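Local coordinates for protein acylneuraminate lyase (Mycoplasma synoviae, PDB 4N4P) that is a lyase of the dihydrodipicolinate synthetase family, built on a TIM barrel and assembled from four chains, at residues 283-286 with 287-290; 276-279 with 280-284. All blocks are in the same frame, centred on the assembly; numbering follows the deposited sequence.

Both contacts are local ones along the same part of the chain. Contact 2 (276-279 with 280-284) is the entry into helix 280-294, the last helix. Contact 1 (283-286 with 287-290) continues along that helix, overlapping contact 2 at Ile283 and Lys284. Their centres are about 9 Å apart. Ile283 reaches back to the Tyr278 ring in contact 2 and accepts a backbone bond from Ala287 in contact 1. Lys251 also joins them: its side chain pairs with Glu282 and touches Ile283, and it is packed by His286. Both contacts lie at the periphery of the barrel subunit, with centres about 23 and 24 Å from the centre of the chain.

Contact 1 of 2, residues 283-286 with 287-290; sequences IKKH and AEFI
Phe289 N donates to Lys285 O at 2.8 Å, the shortest of four successive i to i+4 bonds of an alpha helix. The others join Ala287 to Ile283, Glu288 to Lys284 and Ile290 to His286. The last is the straightest, with an N-H...O angle of 177°. One turn apart, His286 and Ile290 run side by side. Ile290 CG1 lies over one face of the imidazole in a CH-pi contact, 4.2 Å from the ring centroid and shifted toward the rim. The His286 ring is swung beside its own carbonyl carbon (chi1 -177°), and this brings CE1 to 4.0 Å from Ile290 CG1. Its NE2 is hydrogen-bonded to Leu248 O, which helps fix the ring's rotation. On the outer side, Glu288 runs alongside Lys285 and its OE1 is 4.0 Å from Lys285 CG. Neither Lys284 nor Lys285 forms a salt bridge with it: Lys284 NZ stays 5.4 Å from Glu288 OE2 and Lys285 NZ 6.8 Å from Glu288 OE1, so any attraction is probably modest. Buried Ile283, His286 and Ala287 face helix 253-263, touching Ala259, Ser256 and Ile260. Ile290 packs on Tyr244 and Asp247 of helix 231-248, and the more exposed Phe289 also touches Asp247.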
ATOM      1  N   ILE A 283      -2.050   5.999 -33.856  1.00 13.80           N
ATOM      2  CA  ILE A 283      -3.254   5.585 -33.134  1.00 11.99           C
ATOM      3  C   ILE A 283      -4.196   4.850 -34.089  1.00 12.34           C
ATOM      4  O   ILE A 283      -4.964   3.993 -33.663  1.00 11.27           O
ATOM      5  CB  ILE A 283      -3.940   6.801 -32.398  1.00 11.88           C
ATOM      6  CG1 ILE A 283      -4.909   6.315 -31.299  1.00 10.23           C
ATOM      7  CG2 ILE A 283      -4.604   7.766 -33.416  1.00 13.27           C
ATOM      8  CD1 ILE A 283      -4.237   5.474 -30.191  1.00 11.91           C
ATOM      9  N   LYS A 284      -4.160   5.204 -35.387  1.00 12.64           N
ATOM     10  CA  LYS A 284      -4.952   4.477 -36.393  1.00 12.95           C
ATOM     11  C   LYS A 284      -4.527   3.016 -36.511  1.00 12.41           C
ATOM     12  O   LYS A 284      -5.377   2.108 -36.591  1.00 11.01           O
ATOM     13  CB  LYS A 284      -4.885   5.140 -37.788  1.00 14.07           C
ATOM     14  CG  LYS A 284      -5.783   4.458 -38.815  1.00 18.23           C
ATOM     15  CD  LYS A 284      -5.356   4.756 -40.240  1.00 25.71           C
ATOM     16  CE  LYS A 284      -6.207   3.964 -41.218  1.00 30.34           C
ATOM     17  NZ  LYS A 284      -7.538   4.612 -41.443  1.00 35.21           N
ATOM     18  N   LYS A 285      -3.219   2.777 -36.511  1.00 11.64           N
ATOM     19  CA  LYS A 285      -2.747   1.408 -36.606  1.00 11.79           C
ATOM     20  C   LYS A 285      -3.105   0.596 -35.362  1.00 10.89           C
ATOM     21  O   LYS A 285      -3.407  -0.582 -35.459  1.00 10.85           O
ATOM     22  CB  LYS A 285      -1.244   1.372 -36.866  1.00 12.08           C
ATOM     23  CG  LYS A 285      -0.932   1.950 -38.251  1.00 14.72           C
ATOM     24  CD  LYS A 285       0.548   1.863 -38.589  1.00 19.68           C
ATOM     25  CE  LYS A 285       0.750   2.565 -39.930  1.00 22.55           C
ATOM     26  NZ  LYS A 285       2.176   2.735 -40.169  1.00 26.59           N
ATOM     27  N   HIS A 286      -3.015   1.244 -34.206  1.00 10.89           N
ATOM     28  CA  HIS A 286      -3.512   0.670 -32.970  1.00 10.99           C
ATOM     29  C   HIS A 286      -4.992   0.303 -33.106  1.00 10.22           C
ATOM     30  O   HIS A 286      -5.385  -0.811 -32.767  1.00 10.70           O
ATOM     31  CB  HIS A 286      -3.304   1.632 -31.813  1.00 10.60           C
ATOM     32  CG  HIS A 286      -3.729   1.072 -30.495  1.00  9.56           C
ATOM     33  ND1 HIS A 286      -3.182  -0.074 -29.965  1.00 11.16           N
ATOM     34  CD2 HIS A 286      -4.653   1.498 -29.601  1.00 12.44           C
ATOM     35  CE1 HIS A 286      -3.742  -0.332 -28.795  1.00 11.05           C
ATOM     36  NE2 HIS A 286      -4.630   0.613 -28.545  1.00 11.07           N
ATOM     37  N   ALA A 287      -5.803   1.217 -33.638  1.00  9.82           N
ATOM     38  CA  ALA A 287      -7.230   0.929 -33.838  1.00 10.39           C
ATOM     39  C   ALA A 287      -7.464  -0.245 -34.764  1.00 10.07           C
ATOM     40  O   ALA A 287      -8.299  -1.096 -34.477  1.00 10.47           O
ATOM     41  CB  ALA A 287      -7.984   2.162 -34.317  1.00 10.55           C
ATOM     42  N   GLU A 288      -6.708  -0.320 -35.862  1.00 10.33           N
ATOM     43  CA  GLU A 288      -6.815  -1.455 -36.783  1.00 10.23           C
ATOM     44  C   GLU A 288      -6.388  -2.743 -36.134  1.00  9.94           C
ATOM     45  O   GLU A 288      -7.058  -3.733 -36.288  1.00 10.97           O
ATOM     46  CB  GLU A 288      -5.933  -1.265 -38.011  1.00 10.76           C
ATOM     47  CG  GLU A 288      -6.350  -0.124 -38.891  1.00 14.23           C
ATOM     48  CD  GLU A 288      -5.380   0.008 -40.061  1.00 19.66           C
ATOM     49  OE1 GLU A 288      -4.268   0.520 -39.863  1.00 22.00           O
ATOM     50  OE2 GLU A 288      -5.726  -0.428 -41.160  1.00 22.98           O
ATOM     51  N   PHE A 289      -5.264  -2.719 -35.425  1.00  9.50           N
ATOM     52  CA  PHE A 289      -4.771  -3.897 -34.675  1.00  8.74           C
ATOM     53  C   PHE A 289      -5.856  -4.461 -33.753  1.00  8.34           C
ATOM     54  O   PHE A 289      -6.180  -5.658 -33.811  1.00  8.72           O
ATOM     55  CB  PHE A 289      -3.493  -3.538 -33.882  1.00  8.99           C
ATOM     56  CG  PHE A 289      -3.151  -4.497 -32.756  1.00  7.91           C
ATOM     57  CD1 PHE A 289      -2.805  -5.819 -33.010  1.00  8.68           C
ATOM     58  CD2 PHE A 289      -3.147  -4.045 -31.428  1.00  7.80           C
ATOM     59  CE1 PHE A 289      -2.522  -6.708 -31.962  1.00  9.55           C
ATOM     60  CE2 PHE A 289      -2.837  -4.909 -30.367  1.00  8.13           C
ATOM     61  CZ  PHE A 289      -2.521  -6.253 -30.637  1.00  8.98           C
ATOM     62  N   ILE A 290      -6.419  -3.603 -32.906  1.00  7.06           N
ATOM     63  CA  ILE A 290      -7.522  -4.058 -32.010  1.00  6.94           C
ATOM     64  C   ILE A 290      -8.724  -4.599 -32.791  1.00  7.35           C
ATOM     65  O   ILE A 290      -9.268  -5.667 -32.457  1.00  8.44           O
ATOM     66  CB  ILE A 290      -7.973  -2.947 -31.063  1.00  6.07           C
ATOM     67  CG1 ILE A 290      -6.802  -2.464 -30.170  1.00  5.37           C
ATOM     68  CG2 ILE A 290      -9.262  -3.394 -30.205  1.00  7.82           C
ATOM     69  CD1 ILE A 290      -6.227  -3.525 -29.194  1.00  9.19           C
TER

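Contact 2 of 2, residues 276-279 with 280-284; sequences WRYE and DEEIK
Glu279 sits at the N-cap position, and its O accepts the backbone N of Ile283 at 3.1 Å, closing the first turn of the helix. Just before it, Tyr278 folds its side chain back over that turn. Its CB is 3.8 Å from Ile283 CB, an apolar touch where the two side chains cross at about a right angle. Further out, Ile283 CD1 lies over one face of the phenol ring, 3.9 Å from Tyr278 CD2. Chi1 of -162° sets CG1 of the isoleucine anti to the backbone N, and chi2 of 60° then turns CD1 to the ring. The edge of the Trp276 indole points at the opposite face, with CD1 3.6 Å above the ring centre, so the phenol is held between indole and isoleucine. Tyr278 OH bonds to Gly252 N. Glu282 comes to the ring from its CD1 side. Its carboxylate is turned 88° to the ring, with OE1 at the edge in the ring plane and OE2 3.5 Å from Tyr278 CD1. Two waters tie the loop to the helix. Water 1 accepts from Trp276 NE1 at 2.9 Å and donates to Glu282 OE1. Water 2 donates to Tyr278 O at 2.7 Å and to Asp280 OD1. Salt bridges join Glu282 OE2 to Lys251 and Asp280 OD2 to Lys20. Trp276 also reaches the subunit boundary, where its N bonds to Glu120 of the second subunit. Three acidic residues, Asp280, Glu281 and Glu282, occupy the first turn. Their negative charge near a helix N-terminus probably suits the positive end of the helix dipole. The lysine partners would partly offset that charge, and the water hydrogen bonds would help stabilise the carboxylates, which probably favours the ionised forms.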
ATOM      1  N   TRP A 276      -2.712  12.535 -23.610  1.00 12.65           N
ATOM      2  CA  TRP A 276      -1.742  12.475 -24.691  1.00 12.94           C
ATOM      3  C   TRP A 276      -2.437  12.430 -26.047  1.00 13.59           C
ATOM      4  O   TRP A 276      -3.358  11.627 -26.263  1.00 12.98           O
ATOM      5  CB  TRP A 276      -0.860  11.242 -24.527  1.00 13.27           C
ATOM      6  CG  TRP A 276       0.304  11.246 -25.474  1.00 15.50           C
ATOM      7  CD1 TRP A 276       0.396  10.604 -26.681  1.00 17.30           C
ATOM      8  CD2 TRP A 276       1.528  11.964 -25.304  1.00 17.43           C
ATOM      9  NE1 TRP A 276       1.617  10.873 -27.270  1.00 17.25           N
ATOM     10  CE2 TRP A 276       2.332  11.700 -26.440  1.00 20.00           C
ATOM     11  CE3 TRP A 276       2.031  12.798 -24.293  1.00 19.18           C
ATOM     12  CZ2 TRP A 276       3.625  12.241 -26.593  1.00 20.13           C
ATOM     13  CZ3 TRP A 276       3.312  13.346 -24.447  1.00 19.84           C
ATOM     14  CH2 TRP A 276       4.097  13.049 -25.591  1.00 20.46           C
ATOM     15  N   ARG A 277      -2.008  13.306 -26.956  1.00 13.55           N
ATOM     16  CA  ARG A 277      -2.465  13.246 -28.355  1.00 14.40           C
ATOM     17  C   ARG A 277      -1.465  12.467 -29.196  1.00 14.93           C
ATOM     18  O   ARG A 277      -0.323  12.887 -29.330  1.00 14.01           O
ATOM     19  CB  ARG A 277      -2.639  14.663 -28.916  1.00 14.33           C
ATOM     20  CG  ARG A 277      -3.079  14.747 -30.396  1.00 16.53           C
ATOM     21  CD  ARG A 277      -4.494  14.249 -30.610  1.00 18.58           C
ATOM     22  NE  ARG A 277      -5.438  14.936 -29.746  1.00 19.56           N
ATOM     23  CZ  ARG A 277      -6.012  16.101 -30.037  1.00 22.43           C
ATOM     24  NH1 ARG A 277      -5.758  16.717 -31.179  1.00 21.73           N
ATOM     25  NH2 ARG A 277      -6.852  16.643 -29.177  1.00 23.96           N
ATOM     26  N   TYR A 278      -1.885  11.328 -29.741  1.00 15.27           N
ATOM     27  CA  TYR A 278      -0.983  10.476 -30.517  1.00 16.91           C
ATOM     28  C   TYR A 278      -0.863  10.997 -31.942  1.00 18.45           C
ATOM     29  O   TYR A 278      -1.702  11.760 -32.395  1.00 18.50           O
ATOM     30  CB  TYR A 278      -1.487   9.020 -30.535  1.00 15.79           C
ATOM     31  CG  TYR A 278      -1.344   8.314 -29.217  1.00 16.37           C
ATOM     32  CD1 TYR A 278      -0.172   7.627 -28.899  1.00 14.89           C
ATOM     33  CD2 TYR A 278      -2.385   8.351 -28.263  1.00 14.54           C
ATOM     34  CE1 TYR A 278      -0.017   6.989 -27.678  1.00 13.54           C
ATOM     35  CE2 TYR A 278      -2.242   7.715 -27.050  1.00 15.73           C
ATOM     36  CZ  TYR A 278      -1.073   7.034 -26.755  1.00 13.76           C
ATOM     37  OH  TYR A 278      -0.949   6.434 -25.523  1.00 13.71           O
ATOM     38  N   GLU A 279       0.163  10.577 -32.675  1.00 21.05           N
ATOM     39  CA  GLU A 279       0.152  10.884 -34.111  1.00 23.51           C
ATOM     40  C   GLU A 279      -0.988  10.091 -34.750  1.00 24.07           C
ATOM     41  O   GLU A 279      -1.295   8.970 -34.310  1.00 22.62           O
ATOM     42  CB  GLU A 279       1.521  10.629 -34.771  1.00 24.59           C
ATOM     43  CG  GLU A 279       2.689  11.355 -34.095  1.00 29.52           C
ATOM     44  CD  GLU A 279       2.524  12.888 -34.049  1.00 36.53           C
ATOM     45  OE1 GLU A 279       2.340  13.515 -35.120  1.00 39.28           O
ATOM     46  OE2 GLU A 279       2.586  13.468 -32.936  1.00 37.79           O
ATOM     47  N   ASP A 280      -1.653  10.680 -35.750  1.00 24.31           N
ATOM     48  CA  ASP A 280      -2.851  10.054 -36.309  1.00 26.00           C
ATOM     49  C   ASP A 280      -2.571   8.649 -36.866  1.00 25.20           C
ATOM     50  O   ASP A 280      -3.377   7.742 -36.698  1.00 25.23           O
ATOM     51  CB  ASP A 280      -3.551  10.947 -37.351  1.00 27.00           C
ATOM     52  CG  ASP A 280      -4.735  11.735 -36.760  1.00 30.41           C
ATOM     53  OD1 ASP A 280      -5.228  11.381 -35.653  1.00 31.48           O
ATOM     54  OD2 ASP A 280      -5.174  12.717 -37.410  1.00 33.96           O
ATOM     55  N   GLU A 281      -1.413   8.462 -37.487  1.00 24.77           N
ATOM     56  CA  GLU A 281      -1.105   7.151 -38.059  1.00 23.97           C
ATOM     57  C   GLU A 281      -0.839   6.114 -36.975  1.00 21.97           C
ATOM     58  O   GLU A 281      -1.305   4.977 -37.096  1.00 22.26           O
ATOM     59  CB  GLU A 281       0.049   7.208 -39.065  1.00 24.94           C
ATOM     60  CG  GLU A 281      -0.338   7.768 -40.444  1.00 29.41           C
ATOM     61  CD  GLU A 281      -1.618   7.155 -41.015  1.00 34.41           C
ATOM     62  OE1 GLU A 281      -2.621   7.898 -41.158  1.00 36.11           O
ATOM     63  OE2 GLU A 281      -1.621   5.934 -41.311  1.00 36.87           O
ATOM     64  N   GLU A 282      -0.115   6.504 -35.924  1.00 19.10           N
ATOM     65  CA  GLU A 282       0.173   5.621 -34.799  1.00 18.03           C
ATOM     66  C   GLU A 282      -1.125   5.095 -34.138  1.00 15.51           C
ATOM     67  O   GLU A 282      -1.283   3.887 -33.899  1.00 13.65           O
ATOM     68  CB  GLU A 282       1.048   6.331 -33.751  1.00 18.68           C
ATOM     69  CG  GLU A 282       1.464   5.418 -32.594  1.00 23.13           C
ATOM     70  CD  GLU A 282       2.110   6.140 -31.401  1.00 26.50           C
ATOM     71  OE1 GLU A 282       2.496   7.322 -31.520  1.00 30.35           O
ATOM     72  OE2 GLU A 282       2.204   5.523 -30.317  1.00 27.57           O
ATOM     73  N   ILE A 283      -2.050   5.999 -33.856  1.00 13.80           N
ATOM     74  CA  ILE A 283      -3.254   5.585 -33.134  1.00 11.99           C
ATOM     75  C   ILE A 283      -4.196   4.850 -34.089  1.00 12.34           C
ATOM     76  O   ILE A 283      -4.964   3.993 -33.663  1.00 11.27           O
ATOM     77  CB  ILE A 283      -3.940   6.801 -32.398  1.00 11.88           C
ATOM     78  CG1 ILE A 283      -4.909   6.315 -31.299  1.00 10.23           C
ATOM     79  CG2 ILE A 283      -4.604   7.766 -33.416  1.00 13.27           C
ATOM     80  CD1 ILE A 283      -4.237   5.474 -30.191  1.00 11.91           C
ATOM     81  N   LYS A 284      -4.160   5.204 -35.387  1.00 12.64           N
ATOM     82  CA  LYS A 284      -4.952   4.477 -36.393  1.00 12.95           C
ATOM     83  C   LYS A 284      -4.527   3.016 -36.511  1.00 12.41           C
ATOM     84  O   LYS A 284      -5.377   2.108 -36.591  1.00 11.01           O
ATOM     85  CB  LYS A 284      -4.885   5.140 -37.788  1.00 14.07           C
ATOM     86  CG  LYS A 284      -5.783   4.458 -38.815  1.00 18.23           C
ATOM     87  CD  LYS A 284      -5.356   4.756 -40.240  1.00 25.71           C
ATOM     88  CE  LYS A 284      -6.207   3.964 -41.218  1.00 30.34           C
ATOM     89  NZ  LYS A 284      -7.538   4.612 -41.443  1.00 35.21           N
TER
HETATM   90  O   HOH W   1       2.684   9.994 -29.852  1.00 26.76           O
HETATM   91  O   HOH W   2      -4.351  11.480 -32.884  1.00 25.45           O